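Local coordinates for protein beta-n-acetylhexosaminidase (Streptococcus pneumoniae, PDB 4AZI) that hydrolyses terminal N-acetyl-beta-D-glucosamine residues from glycans, as one of the tandem family 20 catalytic modules of the pneumococcal exo-glycosidase StrH, at residues 13-18 with 326-331; 279-284 with 340-345; 238-243 with 266-271; 233-238 with 258-263. The protein carries 2 engineered substitutions. One frame throughout, in Å; residues are numbered along the deposited sequence.

Contact 1: 13-18 with 326-331; sequences ISIDAG and LSIWAD. With OAN (O-(2-acetamido-2-deoxy D-glucopyranosylidene) amino-N-phenylcarbamate), chain C.
Asp16 and Trp329 lie next to each other where two parallel strands reach the ligand pocket. The carboxylate oxygen Asp16 OD2 sits at the edge of the Trp329 indole, in its plane, 3.8 Å from Trp329 CE3. The same OD2 accepts the backbone N-H of Ala330 at 2.9 Å, on its anti side and 26° out of the carboxylate plane. With chi1 at -174°, the Asp16 carboxylate swings away from its own backbone N and across to Ala330. OD2 also forms a salt bridge with Arg19, and OD1 takes a hydrogen bond from Asn48, so both oxygens are held. The Trp329 ring is covered on one face by the inhibitor, whose sugar carbon CAE lies over the face, offset toward the rim. Water 1 sits over the centre of the opposite face. This water bonds to Ser14 OG at 2.7 Å and donates to Ile328 O; Ser14 OG is also bonded to His43. Asp331 accepts two of the sugar hydroxyls, OAK on OD1 at 2.6 Å and OAM on OD2 at 2.7 Å. Ser14 and Ser327 share one face of the sheet; the face of Ile13, Ile15, Leu326 and Ile328 is apolar. Ile13 and Leu326 run side by side and point the same way, with Ile13 CD1 3.5 Å from Leu326 CD2. Ile15 and Ile328 repeat this pattern. Backbone bonds join the strands, starting with Ser14 N to Leu326 O at 2.7 Å. The pair closes the eight-stranded parallel barrel, first strand to last. Strand 41-45 flanks 13-16, strand 271-282 flanks 326-329, and helix 339-352 covers the isoleucine-leucine face.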
# COMPACT_ATOMS: atom_id res chain seq x y z
N ILE A 13 2.65 5.84 -4.58
CA ILE A 13 1.46 5.55 -5.36
C ILE A 13 0.93 4.17 -4.94
O ILE A 13 1.67 3.19 -4.93
CB ILE A 13 1.72 5.66 -6.91
CG1 ILE A 13 0.47 5.30 -7.73
CG2 ILE A 13 2.93 4.84 -7.34
CD1 ILE A 13 -0.71 6.22 -7.48
N SER A 14 -0.33 4.12 -4.53
CA SER A 14 -0.97 2.86 -4.12
C SER A 14 -1.85 2.33 -5.25
O SER A 14 -2.58 3.10 -5.87
CB SER A 14 -1.78 3.04 -2.83
OG SER A 14 -2.43 1.83 -2.46
N ILE A 15 -1.76 1.02 -5.49
CA ILE A 15 -2.54 0.34 -6.53
C ILE A 15 -3.28 -0.87 -5.93
O ILE A 15 -2.65 -1.80 -5.41
CB ILE A 15 -1.64 -0.13 -7.71
CG1 ILE A 15 -0.96 1.05 -8.44
CG2 ILE A 15 -2.40 -1.04 -8.67
CD1 ILE A 15 -1.87 2.02 -9.18
N ASP A 16 -4.61 -0.84 -6.01
CA ASP A 16 -5.48 -1.91 -5.52
C ASP A 16 -5.45 -3.10 -6.49
O ASP A 16 -6.36 -3.27 -7.31
CB ASP A 16 -6.91 -1.35 -5.32
CG ASP A 16 -7.88 -2.35 -4.67
OD1 ASP A 16 -7.50 -3.47 -4.27
OD2 ASP A 16 -9.08 -1.99 -4.58
N ALA A 17 -4.39 -3.91 -6.40
CA ALA A 17 -4.29 -5.13 -7.20
C ALA A 17 -4.84 -6.32 -6.42
O ALA A 17 -4.52 -7.48 -6.70
CB ALA A 17 -2.85 -5.38 -7.63
N GLY A 18 -5.64 -6.02 -5.40
CA GLY A 18 -6.32 -7.03 -4.62
C GLY A 18 -7.68 -7.33 -5.21
O GLY A 18 -8.01 -8.49 -5.48
N LEU A 326 -0.74 8.59 -2.59
CA LEU A 326 -1.93 8.76 -3.42
C LEU A 326 -2.44 7.37 -3.82
O LEU A 326 -1.65 6.49 -4.18
CB LEU A 326 -1.62 9.63 -4.64
CG LEU A 326 -2.75 9.97 -5.61
CD1 LEU A 326 -2.67 11.42 -6.06
CD2 LEU A 326 -2.72 9.03 -6.81
N SER A 327 -3.76 7.18 -3.78
CA SER A 327 -4.33 5.84 -3.82
C SER A 327 -5.34 5.59 -4.94
O SER A 327 -6.31 6.33 -5.10
CB SER A 327 -4.98 5.49 -2.48
OG SER A 327 -4.14 5.80 -1.38
N ILE A 328 -5.09 4.50 -5.68
CA ILE A 328 -5.95 4.07 -6.79
C ILE A 328 -6.71 2.81 -6.36
O ILE A 328 -6.10 1.78 -6.10
CB ILE A 328 -5.12 3.76 -8.06
CG1 ILE A 328 -4.18 4.93 -8.43
CG2 ILE A 328 -6.04 3.44 -9.24
CD1 ILE A 328 -4.83 6.30 -8.52
N TRP A 329 -8.03 2.91 -6.27
CA TRP A 329 -8.83 1.78 -5.77
C TRP A 329 -9.66 1.12 -6.83
O TRP A 329 -9.98 1.72 -7.86
CB TRP A 329 -9.70 2.21 -4.60
CG TRP A 329 -8.94 2.78 -3.41
CD1 TRP A 329 -8.75 4.13 -3.11
CD2 TRP A 329 -8.27 2.04 -2.32
NE1 TRP A 329 -8.03 4.27 -1.94
CE2 TRP A 329 -7.71 3.06 -1.43
CE3 TRP A 329 -8.08 0.70 -2.02
CZ2 TRP A 329 -6.99 2.72 -0.28
CZ3 TRP A 329 -7.36 0.37 -0.85
CH2 TRP A 329 -6.83 1.35 -0.01
N ALA A 330 -10.02 -0.14 -6.59
CA ALA A 330 -10.75 -0.93 -7.58
C ALA A 330 -12.13 -1.42 -7.12
O ALA A 330 -12.54 -2.52 -7.50
CB ALA A 330 -9.89 -2.09 -8.05
N ASP A 331 -12.84 -0.61 -6.33
CA ASP A 331 -14.16 -0.98 -5.76
C ASP A 331 -15.10 -1.72 -6.73
O ASP A 331 -15.78 -2.67 -6.34
CB ASP A 331 -14.87 0.25 -5.19
CG ASP A 331 -14.10 0.89 -4.04
OD1 ASP A 331 -12.85 0.96 -4.10
OD2 ASP A 331 -14.74 1.34 -3.07
CAH OAN C . -8.51 2.30 3.88
CAG OAN C . -9.52 2.55 2.75
OAN OAN C . -9.39 3.52 2.02
NAI OAN C . -10.50 1.65 2.64
CAB OAN C . -11.57 1.68 1.62
CAC OAN C . -11.06 1.05 0.33
OAJ OAN C . -11.18 -0.38 0.42
CAD OAN C . -11.84 1.55 -0.88
OAK OAN C . -11.33 0.89 -2.02
CAE OAN C . -11.64 3.07 -1.02
CAF OAN C . -12.42 3.71 -2.17
OAM OAN C . -13.83 3.62 -1.93
OAL OAN C . -11.96 3.79 0.20
CAA OAN C . -12.10 3.11 1.38
NAY OAN C . -12.72 3.74 2.36
OAQ OAN C . -13.17 5.00 2.07
CAP OAN C . -14.30 5.36 2.74
OAR OAN C . -14.75 6.50 2.61
NAO OAN C . -14.86 4.43 3.52
CAS OAN C . -15.95 4.60 4.29
CAT OAN C . -15.87 4.23 5.63
CAU OAN C . -16.96 4.39 6.48
CAV OAN C . -18.15 4.92 5.99
CAW OAN C . -18.25 5.30 4.64
CAX OAN C . -17.15 5.14 3.79
O HOH W 1 -4.97 1.91 -3.32

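Contact 2: 279-284 with 340-345; sequences WYYILG and EEIFEL. With OAN (O-(2-acetamido-2-deoxy D-glucopyranosylidene) amino-N-phenylcarbamate), chain C.
Tyr281 OH meets the carboxylate of Glu341 from well above its plane. The hydroxyl donates to Glu341 OE1 at 2.7 Å, and the donor lies 51° out of the carboxylate plane. The ring and carboxylate planes are 82° apart, and the side chains cross at about a right angle. The same hydroxyl accepts the backbone N-H of Gly284 at 3.1 Å. Two bonds therefore grip the phenol oxygen, and they tie the turn after the strand to the helix. The Glu341 chain is extended beyond CG, which lets it span from the helix to the phenol. Apolar contacts fill in beside this bond. Ile342 CD1 lies near the edge of the Tyr281 ring, 4.2 Å from Tyr281 CE2. It also touches Leu283 CD2 at 3.7 Å. Further along the helix, Leu345 CD2 packs against Tyr281 CB at 3.6 Å. Alternate residues of the strand serve opposite sides. Tyr281 faces the helix, while Tyr280 and Ile282 face the inhibitor. Tyr280 OH donates to the acetamido oxygen OAN at 2.6 Å, and Ile282 CD1 approaches the hydroxyl OAM. Strand 280-282 and helix 340-345 run nearly antiparallel, at 171°, with their axes 10.8 Å apart. This is the layering of a TIM barrel, with a helix outside the strands and the ligand pocket at the strands' C-terminal ends.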
# COMPACT_ATOMS: atom_id res chain seq x y z
N TRP A 279 -7.03 12.27 -1.98
CA TRP A 279 -6.32 11.82 -3.18
C TRP A 279 -6.77 10.47 -3.73
O TRP A 279 -6.10 9.90 -4.59
CB TRP A 279 -4.80 11.84 -2.93
CG TRP A 279 -4.28 13.17 -2.42
CD1 TRP A 279 -4.61 14.44 -2.87
CD2 TRP A 279 -3.30 13.40 -1.34
NE1 TRP A 279 -3.94 15.41 -2.16
CE2 TRP A 279 -3.14 14.85 -1.23
CE3 TRP A 279 -2.58 12.57 -0.48
CZ2 TRP A 279 -2.29 15.43 -0.30
CZ3 TRP A 279 -1.73 13.16 0.46
CH2 TRP A 279 -1.58 14.56 0.54
N TYR A 280 -7.91 9.96 -3.26
CA TYR A 280 -8.44 8.66 -3.71
C TYR A 280 -9.05 8.75 -5.11
O TYR A 280 -9.73 9.73 -5.43
CB TYR A 280 -9.52 8.16 -2.74
CG TYR A 280 -9.04 7.46 -1.48
CD1 TYR A 280 -7.69 7.49 -1.10
CD2 TYR A 280 -9.94 6.79 -0.65
CE1 TYR A 280 -7.26 6.85 0.06
CE2 TYR A 280 -9.52 6.16 0.51
CZ TYR A 280 -8.17 6.18 0.85
OH TYR A 280 -7.75 5.54 2.01
N TYR A 281 -8.82 7.73 -5.94
CA TYR A 281 -9.54 7.57 -7.21
C TYR A 281 -9.98 6.12 -7.41
O TYR A 281 -9.16 5.21 -7.33
CB TYR A 281 -8.71 8.01 -8.42
CG TYR A 281 -9.38 7.68 -9.75
CD1 TYR A 281 -10.67 8.16 -10.05
CD2 TYR A 281 -8.74 6.87 -10.70
CE1 TYR A 281 -11.29 7.85 -11.25
CE2 TYR A 281 -9.36 6.56 -11.91
CZ TYR A 281 -10.63 7.05 -12.18
OH TYR A 281 -11.26 6.75 -13.38
N ILE A 282 -11.28 5.93 -7.65
CA ILE A 282 -11.85 4.61 -7.96
C ILE A 282 -11.96 4.51 -9.47
O ILE A 282 -12.57 5.38 -10.10
CB ILE A 282 -13.24 4.42 -7.30
CG1 ILE A 282 -13.14 4.44 -5.77
CG2 ILE A 282 -13.90 3.12 -7.78
CD1 ILE A 282 -14.46 4.72 -5.06
N LEU A 283 -11.36 3.47 -10.05
CA LEU A 283 -11.40 3.27 -11.50
C LEU A 283 -12.83 3.37 -12.03
O LEU A 283 -13.73 2.70 -11.52
CB LEU A 283 -10.80 1.91 -11.89
CG LEU A 283 -9.38 1.51 -11.46
CD1 LEU A 283 -9.01 0.17 -12.11
CD2 LEU A 283 -8.35 2.57 -11.81
N GLY A 284 -13.02 4.24 -13.02
CA GLY A 284 -14.32 4.43 -13.67
C GLY A 284 -15.30 5.32 -12.94
O GLY A 284 -16.42 5.55 -13.42
N GLU A 340 -3.64 5.98 -18.48
CA GLU A 340 -3.53 7.43 -18.67
C GLU A 340 -4.23 8.28 -17.59
O GLU A 340 -3.77 9.37 -17.27
CB GLU A 340 -4.02 7.82 -20.08
CG GLU A 340 -5.51 7.62 -20.36
CD GLU A 340 -5.89 6.23 -20.86
OE1 GLU A 340 -5.01 5.33 -21.00
OE2 GLU A 340 -7.10 6.02 -21.11
N GLU A 341 -5.34 7.78 -17.05
CA GLU A 341 -6.01 8.45 -15.94
C GLU A 341 -5.09 8.46 -14.71
O GLU A 341 -4.90 9.50 -14.08
CB GLU A 341 -7.32 7.76 -15.59
CG GLU A 341 -8.43 7.92 -16.61
CD GLU A 341 -9.69 7.20 -16.20
OE1 GLU A 341 -9.60 6.23 -15.42
OE2 GLU A 341 -10.79 7.59 -16.65
N ILE A 342 -4.53 7.30 -14.40
CA ILE A 342 -3.65 7.12 -13.24
C ILE A 342 -2.38 7.96 -13.39
O ILE A 342 -1.90 8.54 -12.43
CB ILE A 342 -3.32 5.62 -13.02
CG1 ILE A 342 -4.49 4.92 -12.32
CG2 ILE A 342 -2.07 5.45 -12.16
CD1 ILE A 342 -5.76 4.80 -13.13
N PHE A 343 -1.87 8.02 -14.62
CA PHE A 343 -0.68 8.80 -14.94
C PHE A 343 -0.93 10.29 -14.79
O PHE A 343 -0.08 11.01 -14.25
CB PHE A 343 -0.16 8.45 -16.35
CG PHE A 343 0.56 7.13 -16.44
CD1 PHE A 343 0.53 6.21 -15.38
CD2 PHE A 343 1.26 6.79 -17.59
CE1 PHE A 343 1.20 4.99 -15.47
CE2 PHE A 343 1.93 5.57 -17.69
CZ PHE A 343 1.90 4.67 -16.63
N GLU A 344 -2.08 10.77 -15.24
CA GLU A 344 -2.42 12.19 -15.05
C GLU A 344 -2.52 12.53 -13.55
O GLU A 344 -2.02 13.57 -13.11
CB GLU A 344 -3.71 12.58 -15.77
CG GLU A 344 -4.00 14.07 -15.68
CD GLU A 344 -5.36 14.47 -16.24
OE1 GLU A 344 -6.12 13.58 -16.67
OE2 GLU A 344 -5.66 15.68 -16.23
N LEU A 345 -3.15 11.66 -12.78
CA LEU A 345 -3.30 11.87 -11.34
C LEU A 345 -1.93 11.90 -10.65
O LEU A 345 -1.64 12.81 -9.87
CB LEU A 345 -4.21 10.80 -10.73
CG LEU A 345 -4.67 10.94 -9.27
CD1 LEU A 345 -5.24 12.31 -8.97
CD2 LEU A 345 -5.69 9.86 -8.95
CAH OAN C . -8.51 2.30 3.88
CAG OAN C . -9.52 2.55 2.75
OAN OAN C . -9.39 3.52 2.02
NAI OAN C . -10.50 1.65 2.64
CAB OAN C . -11.57 1.68 1.62
CAC OAN C . -11.06 1.05 0.33
OAJ OAN C . -11.18 -0.38 0.42
CAD OAN C . -11.84 1.55 -0.88
OAK OAN C . -11.33 0.89 -2.02
CAE OAN C . -11.64 3.07 -1.02
CAF OAN C . -12.42 3.71 -2.17
OAM OAN C . -13.83 3.62 -1.93
OAL OAN C . -11.96 3.79 0.20
CAA OAN C . -12.10 3.11 1.38
NAY OAN C . -12.72 3.74 2.36
OAQ OAN C . -13.17 5.00 2.07
CAP OAN C . -14.30 5.36 2.74
OAR OAN C . -14.75 6.50 2.61
NAO OAN C . -14.86 4.43 3.52
CAS OAN C . -15.95 4.60 4.29
CAT OAN C . -15.87 4.23 5.63
CAU OAN C . -16.96 4.39 6.48
CAV OAN C . -18.15 4.92 5.99
CAW OAN C . -18.25 5.30 4.64
CAX OAN C . -17.15 5.14 3.79

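Contact 3: 238-243 with 266-271; sequences DVQFDK and ASKGYK
Tyr270 CG stands anti to its carbonyl carbon (chi1 -75°), and this carries the phenol across to Asp242. Lys243 is bent at chi2 and again at chi4 (-61°), which folds its amine back to the loop. Tyr270 OH donates to Asp242 O at 2.8 Å. The hydroxyl stands 58° out of the carbonyl plane, while Asp242 O lies at the edge of the phenol ring. Phe241 CB also touches this hydroxyl, at 3.3 Å. The amine Lys243 NZ donates to Phe241 O at 2.7 Å, nearly in line with the carbonyl bond. The aliphatic part of Lys243 meets the other segment. Its CD lies 3.4 Å from Lys268 O, and the side chain crosses that of Tyr270 at about a right angle. Water 2 bridges the backbones, donating to Lys243 O at 2.8 Å and to Gly269 O at 2.9 Å. Gly269 ends the helix in a Schellman motif with positive phi, and the chain leaves the helix toward strand 271-282. The Lys268 amine is held by Asp237. The contact joins the loop before strand 246-249 to the link between helix 262-267 and strand 271-282. Helix 203-219 packs against Phe241 and Asp242.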
# COMPACT_ATOMS: atom_id res chain seq x y z
N ASP A 238 -8.54 2.33 26.81
CA ASP A 238 -8.67 1.21 27.74
C ASP A 238 -8.25 -0.10 27.06
O ASP A 238 -8.08 -1.12 27.72
CB ASP A 238 -10.07 1.12 28.34
CG ASP A 238 -11.17 1.09 27.29
OD1 ASP A 238 -11.44 0.00 26.74
OD2 ASP A 238 -11.77 2.15 27.02
N VAL A 239 -8.08 -0.04 25.74
CA VAL A 239 -7.51 -1.13 24.94
C VAL A 239 -6.26 -0.57 24.26
O VAL A 239 -6.31 0.46 23.60
CB VAL A 239 -8.53 -1.68 23.92
CG1 VAL A 239 -7.87 -2.61 22.92
CG2 VAL A 239 -9.66 -2.40 24.64
N GLN A 240 -5.13 -1.24 24.44
CA GLN A 240 -3.85 -0.67 24.06
C GLN A 240 -3.31 -1.29 22.77
O GLN A 240 -3.49 -2.47 22.53
CB GLN A 240 -2.83 -0.81 25.19
CG GLN A 240 -1.96 0.42 25.39
CD GLN A 240 -2.74 1.66 25.85
OE1 GLN A 240 -2.34 2.79 25.57
NE2 GLN A 240 -3.84 1.44 26.58
N PHE A 241 -2.65 -0.48 21.94
CA PHE A 241 -2.11 -0.96 20.67
C PHE A 241 -0.59 -0.81 20.61
O PHE A 241 -0.02 0.04 21.31
CB PHE A 241 -2.77 -0.25 19.48
CG PHE A 241 -4.21 -0.64 19.25
CD1 PHE A 241 -5.23 -0.07 20.01
CD2 PHE A 241 -4.55 -1.57 18.27
CE1 PHE A 241 -6.56 -0.43 19.80
CE2 PHE A 241 -5.88 -1.93 18.05
CZ PHE A 241 -6.89 -1.36 18.82
N ASP A 242 0.05 -1.66 19.80
CA ASP A 242 1.49 -1.63 19.51
C ASP A 242 1.88 -0.24 19.01
O ASP A 242 1.31 0.26 18.05
CB ASP A 242 1.81 -2.71 18.45
CG ASP A 242 3.31 -2.87 18.16
OD1 ASP A 242 4.00 -1.87 17.95
OD2 ASP A 242 3.80 -4.02 18.10
N LYS A 243 2.84 0.41 19.67
CA LYS A 243 3.19 1.78 19.28
C LYS A 243 4.12 1.87 18.05
O LYS A 243 4.32 2.96 17.52
CB LYS A 243 3.77 2.57 20.45
CG LYS A 243 2.89 2.61 21.71
CD LYS A 243 1.48 3.11 21.44
CE LYS A 243 0.66 3.12 22.72
NZ LYS A 243 0.53 1.76 23.33
N ALA A 266 -0.98 10.84 17.28
CA ALA A 266 0.34 11.46 17.46
C ALA A 266 0.72 11.51 18.93
O ALA A 266 1.88 11.23 19.30
CB ALA A 266 0.37 12.86 16.86
N SER A 267 -0.27 11.85 19.77
CA SER A 267 -0.10 11.93 21.22
C SER A 267 0.33 10.58 21.82
O SER A 267 1.06 10.54 22.81
CB SER A 267 -1.38 12.48 21.89
OG SER A 267 -2.39 11.49 22.04
N LYS A 268 -0.10 9.48 21.20
CA LYS A 268 0.29 8.13 21.60
C LYS A 268 1.64 7.67 21.04
O LYS A 268 2.02 6.51 21.23
CB LYS A 268 -0.79 7.11 21.18
CG LYS A 268 -2.09 7.20 21.95
CD LYS A 268 -1.94 6.66 23.37
CE LYS A 268 -3.26 6.73 24.10
NZ LYS A 268 -3.06 6.51 25.56
N GLY A 269 2.33 8.57 20.34
CA GLY A 269 3.65 8.29 19.77
C GLY A 269 3.68 7.83 18.31
O GLY A 269 4.73 7.51 17.79
N TYR A 270 2.53 7.79 17.65
CA TYR A 270 2.48 7.21 16.30
C TYR A 270 3.09 8.10 15.21
O TYR A 270 3.08 9.32 15.33
CB TYR A 270 1.05 6.84 15.91
CG TYR A 270 0.55 5.59 16.60
CD1 TYR A 270 1.10 4.36 16.30
CD2 TYR A 270 -0.47 5.65 17.55
CE1 TYR A 270 0.64 3.20 16.90
CE2 TYR A 270 -0.93 4.50 18.17
CZ TYR A 270 -0.36 3.27 17.83
OH TYR A 270 -0.78 2.11 18.42
N LYS A 271 3.63 7.47 14.17
CA LYS A 271 4.09 8.17 12.98
C LYS A 271 3.17 7.85 11.81
O LYS A 271 2.59 6.77 11.77
CB LYS A 271 5.52 7.77 12.64
CG LYS A 271 6.53 8.21 13.69
CD LYS A 271 7.53 7.12 13.99
CE LYS A 271 8.72 7.16 13.04
NZ LYS A 271 9.71 8.23 13.39
O HOH W 2 5.94 5.10 16.69

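Contact 4: 233-238 with 258-263; sequences YEDKDD and NLASPQ
Asp235 and Tyr233 provide the main polar links to residues 258-261. Asp235 OD1 accepts the backbone N-H of Ser261 at 3.1 Å, through its syn lone pair and with an N-H...O angle of 156°. A chi1 of -56° turns the Asp235 carboxylate away from its own carbonyl and up to the start of the helix. Asp235 OD2 is reached by water. Water 3 donates to it at 2.7 Å; a second contact of this water, to Ser261 OG, is too short to be certain. Water 4 donates to Leu259 O at 3.0 Å and, weakly, to OD2. At the other end of the contact, Asn258 N donates to Tyr233 OH at 3.0 Å. Between these, Glu234 N makes a weak bond to Asn258 O.

Ser261 is the N-cap of helix 262-267, and its hydroxyl bonds to the backbone N of Tyr264. Asp235 thus holds the backbone of the capping residue, while the Ser261 side chain caps the helix itself. Residues 233-238 and 258-261 belong to loops of the family 20 TIM barrel, the first leading into strand 246-249 and the second leaving it for the helix.

Packing spreads out from Tyr233. Its ring, directed away from the backbone N by a chi1 of -177°, lies along the backbone of Asn258. Asn258 O stands 3.5 Å above one face, offset toward the rim. Leu259 CD2 comes to the ring edge, 3.9 Å from Tyr233 CE1. Trp194 also meets this ring. Nearer the surface, Glu234 and Asn258 lie side by side and point the same way, with Glu234 CG 3.5 Å from Asn258 CB.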
# COMPACT_ATOMS: atom_id res chain seq x y z
N TYR A 233 -9.96 3.60 18.81
CA TYR A 233 -11.25 4.07 18.30
C TYR A 233 -11.85 5.05 19.29
O TYR A 233 -11.77 4.84 20.51
CB TYR A 233 -12.19 2.89 18.05
CG TYR A 233 -13.52 3.27 17.44
CD1 TYR A 233 -13.63 3.63 16.09
CD2 TYR A 233 -14.68 3.25 18.20
CE1 TYR A 233 -14.86 3.96 15.53
CE2 TYR A 233 -15.92 3.58 17.66
CZ TYR A 233 -16.00 3.94 16.32
OH TYR A 233 -17.22 4.27 15.80
N GLU A 234 -12.40 6.14 18.75
CA GLU A 234 -13.06 7.21 19.53
C GLU A 234 -12.19 7.85 20.63
O GLU A 234 -12.70 8.26 21.68
CB GLU A 234 -14.43 6.74 20.06
CG GLU A 234 -15.53 7.79 19.90
CD GLU A 234 -16.93 7.29 20.26
OE1 GLU A 234 -17.19 6.07 20.15
OE2 GLU A 234 -17.77 8.12 20.64
N ASP A 235 -10.88 7.94 20.36
CA ASP A 235 -9.88 8.54 21.26
C ASP A 235 -9.87 7.93 22.67
O ASP A 235 -9.60 8.63 23.64
CB ASP A 235 -10.04 10.08 21.37
CG ASP A 235 -9.98 10.79 20.03
OD1 ASP A 235 -9.40 10.25 19.05
OD2 ASP A 235 -10.51 11.93 19.96
N LYS A 236 -10.17 6.64 22.78
CA LYS A 236 -10.21 5.93 24.06
C LYS A 236 -9.00 5.00 24.16
O LYS A 236 -8.53 4.50 23.14
CB LYS A 236 -11.50 5.10 24.20
CG LYS A 236 -12.80 5.89 24.09
CD LYS A 236 -13.17 6.62 25.38
CE LYS A 236 -14.59 7.19 25.33
NZ LYS A 236 -14.99 7.95 26.55
N ASP A 237 -8.50 4.77 25.36
CA ASP A 237 -7.29 3.96 25.49
C ASP A 237 -7.35 2.87 26.56
O ASP A 237 -6.33 2.52 27.15
CB ASP A 237 -6.06 4.87 25.69
CG ASP A 237 -6.05 5.55 27.05
OD1 ASP A 237 -7.09 5.54 27.74
OD2 ASP A 237 -4.99 6.09 27.43
N ASP A 238 -8.54 2.33 26.81
CA ASP A 238 -8.67 1.21 27.74
C ASP A 238 -8.25 -0.10 27.06
O ASP A 238 -8.08 -1.12 27.72
CB ASP A 238 -10.07 1.12 28.34
CG ASP A 238 -11.17 1.09 27.29
OD1 ASP A 238 -11.44 0.00 26.74
OD2 ASP A 238 -11.77 2.15 27.02
N ASN A 258 -16.49 6.76 14.25
CA ASN A 258 -15.79 7.70 15.13
C ASN A 258 -14.30 7.43 15.35
O ASN A 258 -13.86 7.17 16.48
CB ASN A 258 -16.49 7.78 16.50
CG ASN A 258 -17.91 8.31 16.40
OD1 ASN A 258 -18.76 7.96 17.21
ND2 ASN A 258 -18.16 9.18 15.42
N LEU A 259 -13.52 7.53 14.29
CA LEU A 259 -12.11 7.17 14.34
C LEU A 259 -11.30 8.10 15.24
O LEU A 259 -11.72 9.23 15.52
CB LEU A 259 -11.52 7.12 12.93
CG LEU A 259 -12.43 6.43 11.91
CD1 LEU A 259 -11.79 6.37 10.52
CD2 LEU A 259 -12.81 5.03 12.42
N ALA A 260 -10.16 7.61 15.72
CA ALA A 260 -9.21 8.45 16.44
C ALA A 260 -8.76 9.59 15.55
O ALA A 260 -8.66 9.44 14.33
CB ALA A 260 -8.02 7.64 16.92
N SER A 261 -8.51 10.75 16.15
CA SER A 261 -7.98 11.87 15.40
C SER A 261 -6.49 11.66 15.19
O SER A 261 -5.86 10.91 15.96
CB SER A 261 -8.22 13.18 16.16
OG SER A 261 -7.47 13.20 17.36
N PRO A 262 -5.92 12.30 14.16
CA PRO A 262 -4.47 12.26 13.99
C PRO A 262 -3.77 12.89 15.19
O PRO A 262 -2.71 12.41 15.60
CB PRO A 262 -4.22 13.09 12.72
CG PRO A 262 -5.53 13.23 12.06
CD PRO A 262 -6.57 13.13 13.13
N GLN A 263 -4.36 13.96 15.75
CA GLN A 263 -3.84 14.58 16.98
C GLN A 263 -3.73 13.53 18.10
O GLN A 263 -2.68 13.42 18.75
CB GLN A 263 -4.74 15.73 17.46
CG GLN A 263 -4.75 16.98 16.59
CD GLN A 263 -5.98 17.06 15.70
OE1 GLN A 263 -6.48 16.05 15.21
NE2 GLN A 263 -6.49 18.27 15.50
O HOH W 3 -8.59 13.82 19.41
O HOH W 4 -11.46 11.61 17.29

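In the fold
Contacts 1 and 2 are buried and meet at neighbouring strands of the barrel, 271-282 and 321-329; both reach the inhibitor. Contact 1 joins strands in the wall, and strand bonds dominate. Contact 2 reaches outward: a strand meets the helix that follows its neighbour strand 321-329, through one phenol-carboxylate bond and apolar side chains. Contacts 3 and 4 are partly buried and lie nearer the surface. They use opposite ends of helix 262-267 and one loop, sharing Asp238, and a salt bridge from Lys268 to Asp237 joins them. There side chains bond to loop backbone, with bridging waters, in place of regular strand pairing. The centres of contacts 2 and 3 are about 33 Å apart, on opposite sides of the chain's centre.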